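Putative ManD family dehydratase (Pantoea ananatis, PDB 3T6C) catalyses, with low activity and with magnesium as cofactor, the dehydration of D-gluconate to 2-dehydro-3-deoxy-D-gluconate. Local coordinates at residues 41-45 and 419-423; 132-138 and 363-367; 148-154 and 174-180. All blocks are in the same frame, centred on the assembly; numbering follows the deposited sequence.

Contact 1: residues 41-45 and 419-423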
loop_
_atom_site.group_PDB
_atom_site.type_symbol
_atom_site.label_atom_id
_atom_site.label_comp_id
_atom_site.label_asym_id
_atom_site.label_seq_id
_atom_site.Cartn_x
_atom_site.Cartn_y
_atom_site.Cartn_z
ATOM N N GLY A 41 22.926 27.721 35.694
ATOM C CA GLY A 41 23.941 26.685 35.756
ATOM C C GLY A 41 24.032 25.881 34.468
ATOM O O GLY A 41 24.724 24.851 34.433
ATOM N N ILE A 42 23.366 26.371 33.416
ATOM C CA ILE A 42 23.309 25.701 32.120
ATOM C C ILE A 42 23.577 26.738 31.051
ATOM O O ILE A 42 22.976 27.830 31.063
ATOM C CB ILE A 42 21.936 25.035 31.881
ATOM C CG1 ILE A 42 21.736 23.914 32.900
ATOM C CG2 ILE A 42 21.856 24.405 30.456
ATOM C CD1 ILE A 42 20.350 23.413 32.930
ATOM N N ASP A 43 24.484 26.422 30.124
ATOM C CA ASP A 43 24.881 27.437 29.128
ATOM C C ASP A 43 23.749 27.739 28.155
ATOM O O ASP A 43 23.206 26.838 27.536
ATOM C CB ASP A 43 26.095 26.965 28.323
ATOM C CG ASP A 43 27.357 26.815 29.170
ATOM O OD1 ASP A 43 27.409 27.339 30.307
ATOM O OD2 ASP A 43 28.312 26.210 28.640
ATOM N N LEU A 44 23.425 29.026 28.022
ATOM C CA LEU A 44 22.377 29.532 27.106
ATOM C C LEU A 44 22.927 30.398 26.010
ATOM O O LEU A 44 23.927 31.069 26.235
ATOM C CB LEU A 44 21.389 30.432 27.874
ATOM C CG LEU A 44 20.848 29.799 29.166
ATOM C CD1 LEU A 44 19.934 30.793 29.867
ATOM C CD2 LEU A 44 20.104 28.536 28.879
ATOM N N VAL A 45 22.272 30.412 24.829
ATOM C CA VAL A 45 22.618 31.355 23.751
ATOM C C VAL A 45 21.420 32.245 23.444
ATOM O O VAL A 45 20.351 31.741 23.068
ATOM C CB VAL A 45 23.012 30.609 22.471
ATOM C CG1 VAL A 45 23.543 31.595 21.436
ATOM C CG2 VAL A 45 24.068 29.535 22.786
ATOM N N PRO A 419 29.210 33.807 33.227
ATOM C CA PRO A 419 29.829 33.323 32.002
ATOM C C PRO A 419 29.619 31.817 31.843
ATOM O O PRO A 419 29.452 31.057 32.810
ATOM C CB PRO A 419 31.315 33.649 32.189
ATOM C CG PRO A 419 31.494 33.797 33.654
ATOM C CD PRO A 419 30.200 34.249 34.238
ATOM N N CYS A 420 29.595 31.394 30.598
ATOM C CA CYS A 420 29.339 29.983 30.296
ATOM C C CYS A 420 30.494 29.063 30.631
ATOM O O CYS A 420 31.664 29.470 30.545
ATOM C CB CYS A 420 28.992 29.828 28.814
ATOM S SG CYS A 420 27.343 30.474 28.472
ATOM N N GLU A 421 30.158 27.808 30.963
ATOM C CA GLU A 421 31.157 26.782 31.264
ATOM C C GLU A 421 31.813 26.238 29.969
ATOM O O GLU A 421 33.040 26.050 29.910
ATOM C CB GLU A 421 30.507 25.672 32.110
ATOM C CG GLU A 421 31.286 24.363 32.279
ATOM C CD GLU A 421 32.619 24.532 33.014
ATOM O OE1 GLU A 421 32.828 25.583 33.682
ATOM O OE2 GLU A 421 33.465 23.604 32.910
ATOM N N GLY A 422 31.022 26.039 28.920
ATOM C CA GLY A 422 31.509 25.424 27.702
ATOM C C GLY A 422 31.896 23.958 27.908
ATOM O O GLY A 422 31.494 23.318 28.878
ATOM N N GLY A 423 32.663 23.403 26.975
ATOM C CA GLY A 423 33.182 22.049 27.163
ATOM C C GLY A 423 32.356 20.936 26.535
ATOM O O GLY A 423 31.266 21.163 26.023
HETATM O O HOH W 1 28.870 23.400 30.286
#

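Contact 2: residues 132-138 and 363-367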
loop_
_atom_site.group_PDB
_atom_site.type_symbol
_atom_site.label_atom_id
_atom_site.label_comp_id
_atom_site.label_asym_id
_atom_site.label_seq_id
_atom_site.Cartn_x
_atom_site.Cartn_y
_atom_site.Cartn_z
ATOM N N PRO A 132 1.267 41.139 22.861
ATOM C CA PRO A 132 2.033 39.901 23.023
ATOM C C PRO A 132 2.039 39.092 21.731
ATOM O O PRO A 132 1.055 39.148 20.984
ATOM C CB PRO A 132 1.206 39.128 24.062
ATOM C CG PRO A 132 0.527 40.234 24.925
ATOM C CD PRO A 132 0.133 41.215 23.815
ATOM N N VAL A 133 3.110 38.338 21.495
ATOM C CA VAL A 133 3.155 37.457 20.324
ATOM C C VAL A 133 1.948 36.509 20.337
ATOM O O VAL A 133 1.370 36.285 19.275
ATOM C CB VAL A 133 4.469 36.682 20.268
ATOM C CG1 VAL A 133 4.412 35.562 19.224
ATOM C CG2 VAL A 133 5.634 37.666 19.871
ATOM N N TYR A 134 1.519 35.979 21.489
ATOM C CA TYR A 134 0.301 35.100 21.453
ATOM C C TYR A 134 -0.911 35.770 20.875
ATOM O O TYR A 134 -1.791 35.082 20.349
ATOM C CB TYR A 134 0.008 34.467 22.836
ATOM C CG TYR A 134 -0.375 35.421 23.929
ATOM C CD1 TYR A 134 -1.631 36.004 23.965
ATOM C CD2 TYR A 134 0.516 35.687 24.970
ATOM C CE1 TYR A 134 -1.962 36.876 24.955
ATOM C CE2 TYR A 134 0.187 36.527 26.008
ATOM C CZ TYR A 134 -1.042 37.127 25.986
ATOM O OH TYR A 134 -1.392 37.985 26.992
ATOM N N GLU A 135 -1.014 37.105 20.989
ATOM C CA GLU A 135 -2.147 37.792 20.378
ATOM C C GLU A 135 -2.054 37.841 18.873
ATOM O O GLU A 135 -3.076 37.917 18.194
ATOM C CB GLU A 135 -2.313 39.222 20.896
ATOM C CG GLU A 135 -2.645 39.252 22.355
ATOM C CD GLU A 135 -4.045 38.827 22.727
ATOM O OE1 GLU A 135 -4.786 38.278 21.888
ATOM O OE2 GLU A 135 -4.454 39.090 23.890
ATOM N N LEU A 136 -0.826 37.833 18.329
ATOM C CA LEU A 136 -0.672 37.806 16.857
ATOM C C LEU A 136 -0.960 36.440 16.238
ATOM O O LEU A 136 -1.283 36.339 15.061
ATOM C CB LEU A 136 0.757 38.174 16.511
ATOM C CG LEU A 136 1.252 39.452 17.162
ATOM C CD1 LEU A 136 2.737 39.656 16.757
ATOM C CD2 LEU A 136 0.404 40.647 16.754
ATOM N N LEU A 137 -0.800 35.388 17.032
ATOM C CA LEU A 137 -0.880 33.988 16.613
ATOM C C LEU A 137 -2.270 33.354 16.740
ATOM O O LEU A 137 -2.396 32.150 16.585
ATOM C CB LEU A 137 0.146 33.100 17.327
ATOM C CG LEU A 137 1.599 33.511 17.114
ATOM C CD1 LEU A 137 2.445 32.594 17.924
ATOM C CD2 LEU A 137 1.995 33.449 15.655
ATOM N N GLY A 138 -3.281 34.164 17.011
ATOM C CA GLY A 138 -4.640 33.705 17.226
ATOM C C GLY A 138 -5.260 34.036 18.561
ATOM O O GLY A 138 -6.454 33.882 18.693
ATOM N N HIS A 363 3.813 31.142 24.452
ATOM C CA HIS A 363 2.986 31.937 23.550
ATOM C C HIS A 363 2.357 31.062 22.468
ATOM O O HIS A 363 1.182 31.241 22.145
ATOM C CB HIS A 363 3.779 33.081 22.956
ATOM C CG HIS A 363 3.948 34.234 23.900
ATOM N ND1 HIS A 363 3.672 35.542 23.541
ATOM C CD2 HIS A 363 4.368 34.277 25.188
ATOM C CE1 HIS A 363 3.927 36.343 24.565
ATOM N NE2 HIS A 363 4.364 35.606 25.575
ATOM N N LEU A 364 3.122 30.115 21.939
ATOM C CA LEU A 364 2.542 29.073 21.068
ATOM C C LEU A 364 1.498 28.272 21.825
ATOM O O LEU A 364 0.389 28.053 21.308
ATOM C CB LEU A 364 3.631 28.138 20.538
ATOM C CG LEU A 364 4.501 28.768 19.424
ATOM C CD1 LEU A 364 5.898 28.122 19.489
ATOM C CD2 LEU A 364 3.845 28.530 18.075
ATOM N N ASP A 365 1.834 27.809 23.025
ATOM C CA ASP A 365 0.883 27.035 23.808
ATOM C C ASP A 365 -0.437 27.748 24.019
ATOM O O ASP A 365 -1.493 27.122 23.899
ATOM C CB ASP A 365 1.442 26.750 25.206
ATOM C CG ASP A 365 2.630 25.806 25.219
ATOM O OD1 ASP A 365 2.853 25.011 24.280
ATOM O OD2 ASP A 365 3.348 25.852 26.269
ATOM N N LEU A 366 -0.400 29.046 24.360
ATOM C CA LEU A 366 -1.647 29.789 24.558
ATOM C C LEU A 366 -2.513 29.886 23.304
ATOM O O LEU A 366 -3.765 29.916 23.442
ATOM C CB LEU A 366 -1.349 31.192 25.086
ATOM C CG LEU A 366 -0.909 31.208 26.533
ATOM C CD1 LEU A 366 -0.443 32.626 26.867
ATOM C CD2 LEU A 366 -2.111 30.870 27.436
ATOM N N SER A 367 -1.871 29.966 22.126
ATOM C CA SER A 367 -2.592 30.243 20.885
ATOM C C SER A 367 -2.929 29.002 20.064
ATOM O O SER A 367 -3.567 29.110 18.996
ATOM C CB SER A 367 -1.825 31.286 20.049
ATOM O OG SER A 367 -0.512 30.812 19.784
#

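Contact 3: residues 148-154 and 174-180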
loop_
_atom_site.group_PDB
_atom_site.type_symbol
_atom_site.label_atom_id
_atom_site.label_comp_id
_atom_site.label_asym_id
_atom_site.label_seq_id
_atom_site.Cartn_x
_atom_site.Cartn_y
_atom_site.Cartn_z
ATOM N N TYR A 148 3.946 19.787 33.118
ATOM C CA TYR A 148 4.436 18.602 33.800
ATOM C C TYR A 148 5.843 18.813 34.318
ATOM O O TYR A 148 6.595 19.626 33.762
ATOM C CB TYR A 148 4.396 17.346 32.917
ATOM C CG TYR A 148 5.500 17.176 31.839
ATOM C CD1 TYR A 148 6.739 16.571 32.163
ATOM C CD2 TYR A 148 5.272 17.542 30.526
ATOM C CE1 TYR A 148 7.725 16.382 31.181
ATOM C CE2 TYR A 148 6.225 17.301 29.511
ATOM C CZ TYR A 148 7.445 16.763 29.850
ATOM O OH TYR A 148 8.354 16.576 28.833
ATOM N N VAL A 149 6.167 18.107 35.393
ATOM C CA VAL A 149 7.419 18.298 36.063
ATOM C C VAL A 149 8.121 16.951 36.189
ATOM O O VAL A 149 7.520 15.894 35.995
ATOM C CB VAL A 149 7.228 18.914 37.454
ATOM C CG1 VAL A 149 6.859 20.408 37.325
ATOM C CG2 VAL A 149 6.212 18.114 38.293
ATOM N N HIS A 150 9.406 17.009 36.496
ATOM C CA HIS A 150 10.249 15.797 36.623
ATOM C C HIS A 150 10.348 15.302 38.055
ATOM O O HIS A 150 10.695 16.078 38.967
ATOM C CB HIS A 150 11.679 16.135 36.185
ATOM C CG HIS A 150 11.822 16.513 34.733
ATOM N ND1 HIS A 150 13.057 16.791 34.174
ATOM C CD2 HIS A 150 10.915 16.668 33.737
ATOM C CE1 HIS A 150 12.904 17.067 32.890
ATOM N NE2 HIS A 150 11.615 17.027 32.605
ATOM N N THR A 151 10.030 14.030 38.253
ATOM C CA THR A 151 10.373 13.315 39.480
ATOM C C THR A 151 11.316 12.157 39.164
ATOM O O THR A 151 11.271 11.537 38.061
ATOM C CB THR A 151 9.171 12.753 40.262
ATOM O OG1 THR A 151 8.529 11.758 39.493
ATOM C CG2 THR A 151 8.186 13.805 40.622
ATOM N N ASP A 152 12.177 11.845 40.140
ATOM C CA ASP A 152 13.157 10.807 39.919
ATOM C C ASP A 152 13.446 10.238 41.307
ATOM O O ASP A 152 12.920 10.728 42.338
ATOM C CB ASP A 152 14.393 11.459 39.335
ATOM C CG ASP A 152 15.164 10.558 38.394
ATOM O OD1 ASP A 152 15.545 9.430 38.806
ATOM O OD2 ASP A 152 15.407 10.994 37.233
ATOM N N GLY A 153 14.329 9.260 41.333
ATOM C CA GLY A 153 14.692 8.628 42.573
ATOM C C GLY A 153 15.435 7.357 42.303
ATOM O O GLY A 153 15.421 6.794 41.197
ATOM N N ALA A 154 16.074 6.852 43.348
ATOM C CA ALA A 154 16.914 5.701 43.167
ATOM C C ALA A 154 16.104 4.389 43.129
ATOM O O ALA A 154 16.561 3.374 42.602
ATOM C CB ALA A 154 17.939 5.661 44.286
ATOM N N ILE A 174 3.007 14.424 35.837
ATOM C CA ILE A 174 4.315 14.157 36.447
ATOM C C ILE A 174 5.082 13.122 35.645
ATOM O O ILE A 174 4.556 12.002 35.415
ATOM C CB ILE A 174 4.119 13.670 37.888
ATOM C CG1 ILE A 174 3.398 14.787 38.680
ATOM C CG2 ILE A 174 5.495 13.414 38.535
ATOM C CD1 ILE A 174 2.871 14.302 39.985
ATOM N N ARG A 175 6.302 13.477 35.210
ATOM C CA ARG A 175 7.174 12.491 34.552
ATOM C C ARG A 175 7.927 11.726 35.637
ATOM O O ARG A 175 8.511 12.353 36.525
ATOM C CB ARG A 175 8.176 13.187 33.655
ATOM C CG ARG A 175 8.971 12.174 32.826
ATOM C CD ARG A 175 10.044 12.873 32.008
ATOM N NE ARG A 175 11.238 13.103 32.822
ATOM C CZ ARG A 175 12.394 13.436 32.270
ATOM N NH1 ARG A 175 12.463 13.601 30.966
ATOM N NH2 ARG A 175 13.510 13.548 32.999
ATOM N N CYS A 176 7.951 10.410 35.547
ATOM C CA CYS A 176 8.602 9.537 36.570
ATOM C C CYS A 176 9.691 8.707 35.928
ATOM O O CYS A 176 9.411 7.932 35.008
ATOM C CB CYS A 176 7.575 8.589 37.223
ATOM S SG CYS A 176 6.273 9.552 38.086
ATOM N N GLN A 177 10.939 8.909 36.391
ATOM C CA GLN A 177 12.095 8.134 35.980
ATOM C C GLN A 177 12.666 7.502 37.241
ATOM O O GLN A 177 12.441 8.015 38.366
ATOM C CB GLN A 177 13.153 9.067 35.361
ATOM C CG GLN A 177 12.677 10.004 34.251
ATOM C CD GLN A 177 12.258 9.313 32.957
ATOM O OE1 GLN A 177 11.140 9.530 32.483
ATOM N NE2 GLN A 177 13.171 8.542 32.357
ATOM N N MET A 178 13.443 6.445 37.081
ATOM C CA MET A 178 14.134 5.916 38.249
ATOM C C MET A 178 15.560 5.809 37.795
ATOM O O MET A 178 15.905 4.908 37.040
ATOM C CB MET A 178 13.506 4.555 38.596
ATOM C CG MET A 178 14.021 3.952 39.880
ATOM S SD MET A 178 13.036 2.446 40.274
ATOM C CE MET A 178 13.461 1.383 38.894
ATOM N N GLY A 179 16.417 6.703 38.300
ATOM C CA GLY A 179 17.760 6.859 37.702
ATOM C C GLY A 179 17.788 7.592 36.354
ATOM O O GLY A 179 18.593 7.268 35.446
ATOM N N MET A 180 16.925 8.592 36.204
ATOM C CA MET A 180 16.862 9.386 34.954
ATOM C C MET A 180 16.817 8.527 33.675
ATOM O O MET A 180 15.900 7.720 33.542
ATOM C CB MET A 180 17.918 10.491 34.881
ATOM C CG MET A 180 17.396 11.710 34.066
ATOM S SD MET A 180 18.668 12.972 33.975
ATOM C CE MET A 180 18.477 13.769 35.562
HETATM O O HOH W 2 10.286 14.758 29.272
HETATM O O HOH W 3 11.518 12.838 35.708
HETATM O O HOH W 4 14.240 12.937 35.893
#

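Contact 1: residues 41-45 and 419-423
Two hydrogen bonds fasten the carboxylate of Asp43 to successive backbone amides of the loop 419-423. Glu421 N gives its proton to OD1 of Asp43 over 2.9 Å, arriving on the syn side but 20° out of the carboxylate plane; Gly422 N reaches OD2 of Asp43 at 2.7 Å, on the syn lone pair. Aspartate suits the place because its two oxygens are spaced to take neighbouring N-H groups, and two such bonds stop the carboxylate from turning. The helix-like backbone angles of Glu421 set the two N-H groups side by side. Gly422 then turns the chain onward with a positive phi, easiest for glycine. A water bonded to Gly422 O adds a weak bond to OD2.

The van der Waals part belongs to Cys420. Its CB lies 3.3 Å from Asp43 OD1, while SG rests 3.7 Å from Asp43 CB, alongside the aspartate stem; Ile68 of helix 68-83 touches both side chains. The side chain of Glu421 instead leads away from Asp43.

The contact thus ties the approach to strand 44-51, in the N-terminal capping domain of the enolase superfamily, to a loop near the C-terminus. Carboxylate against amides implies a largely electrostatic grip, in which the amide dipoles would probably favour the ionised aspartate.

Contact 2: residues 132-138 and 363-367
The short, weakly bonded helix 133-136 lies against the last turn of helix 355-367, with the CA atoms of Tyr134 and His363 4.6 Å apart and those of Gly138 and Ser367 5.4 Å apart. One direct hydrogen bond crosses between them: Tyr134 N donates to ND1 of His363 at 3.0 Å, tilted 26° from the imidazole plane. This bond requires ND1 to be the acceptor, a role that histidine can fill while offering a flat surface to its neighbours. Val133 N sits at the edge of the same ring, and CD2 of Tyr134 lies over one face, offset toward the rim. The two aromatic planes meet at 53°. Tyr134 has its CG between the backbone N and the carbonyl carbon (chi1 66°), which swings the phenol ring alongside Leu366; there CD1 of the leucine makes a CH-pi contact, 4.1 Å from the ring centroid.

In the enolase fold this interface sets the segment that follows helix 108-129 of the N-terminal domain against a helix of the barrel domain. Farther along, Leu137 CB packs on OG of Ser367 at 3.4 Å, and a serine is small enough to fit here, close to Gly138. The positive phi of Gly138 is awkward for other residues. Behind the contact, Leu136 packs on Leu136 of a second subunit, and Glu135 forms a salt bridge with Lys125 of that subunit.

Contact 3: residues 148-154 and 174-180
With CG anti to the backbone N (chi1 -173°) and a bend at chi3 of 83°, Arg175 lays its guanidinium flat on the imidazole of His150. The planes are 9° apart and the centres 3.7 Å, a stack in which NE2 of His150 sits over the guanidinium centre. Gln177 CD lies over the opposite face, while waters in the guanidinium plane bridge Arg175 NE to Thr151 O and NH2 to Asp152 OD2. Both stacked residues touch the bound D-gluconate. Arginine and histidine suit this place because flat polar groups can stack while their edges still bond: Arg175 NH1 to Tyr181, His150 NE2 to Glu375.

Strands 145-151 and 173-176 are parallel neighbours in the enolase-type barrel, joined through helix 156-168 as a beta-alpha-beta crossover. Arg175 N bonds Val149 O at 2.8 Å, and Arg175 O accepts from both N and OG1 of Thr151, a residue suited to giving two donors. Its methyl CG2 packs tightly, 3.4 Å from CG2 of Ile174, on the face turned to helix 156-168.

Beyond the strands, Asp152 OD1 ties in residues 177-180, taking Met180 N at 3.1 Å on its syn lone pair and, weakly, Gly179 N; Gly153 N, on the anti lone pair, steadies the carboxylate from its own segment.

Contact 3 belongs to the catalytic pocket: the side chain of Arg175 comes within about 3 Å of the bound D-gluconate and about 4 Å of the magnesium ion held by Asp246, Glu272 and Glu298. Contact 1 joins the N-terminal domain to the C-terminal loop; there the side chain of Leu44 is about 10 Å from a bound D-gluconate and that of Asp43 about 8 Å from that of the substrate-binding Gln66. In contact 2 the side chain of Leu364 is about 11 Å from that of the substrate-binding His348. The nearest atoms of contacts 1 and 3 are about 10 Å apart, those of contacts 2 and 3 about 9 Å. In sequence they are nested, contact 3 within 2 and 2 within 1.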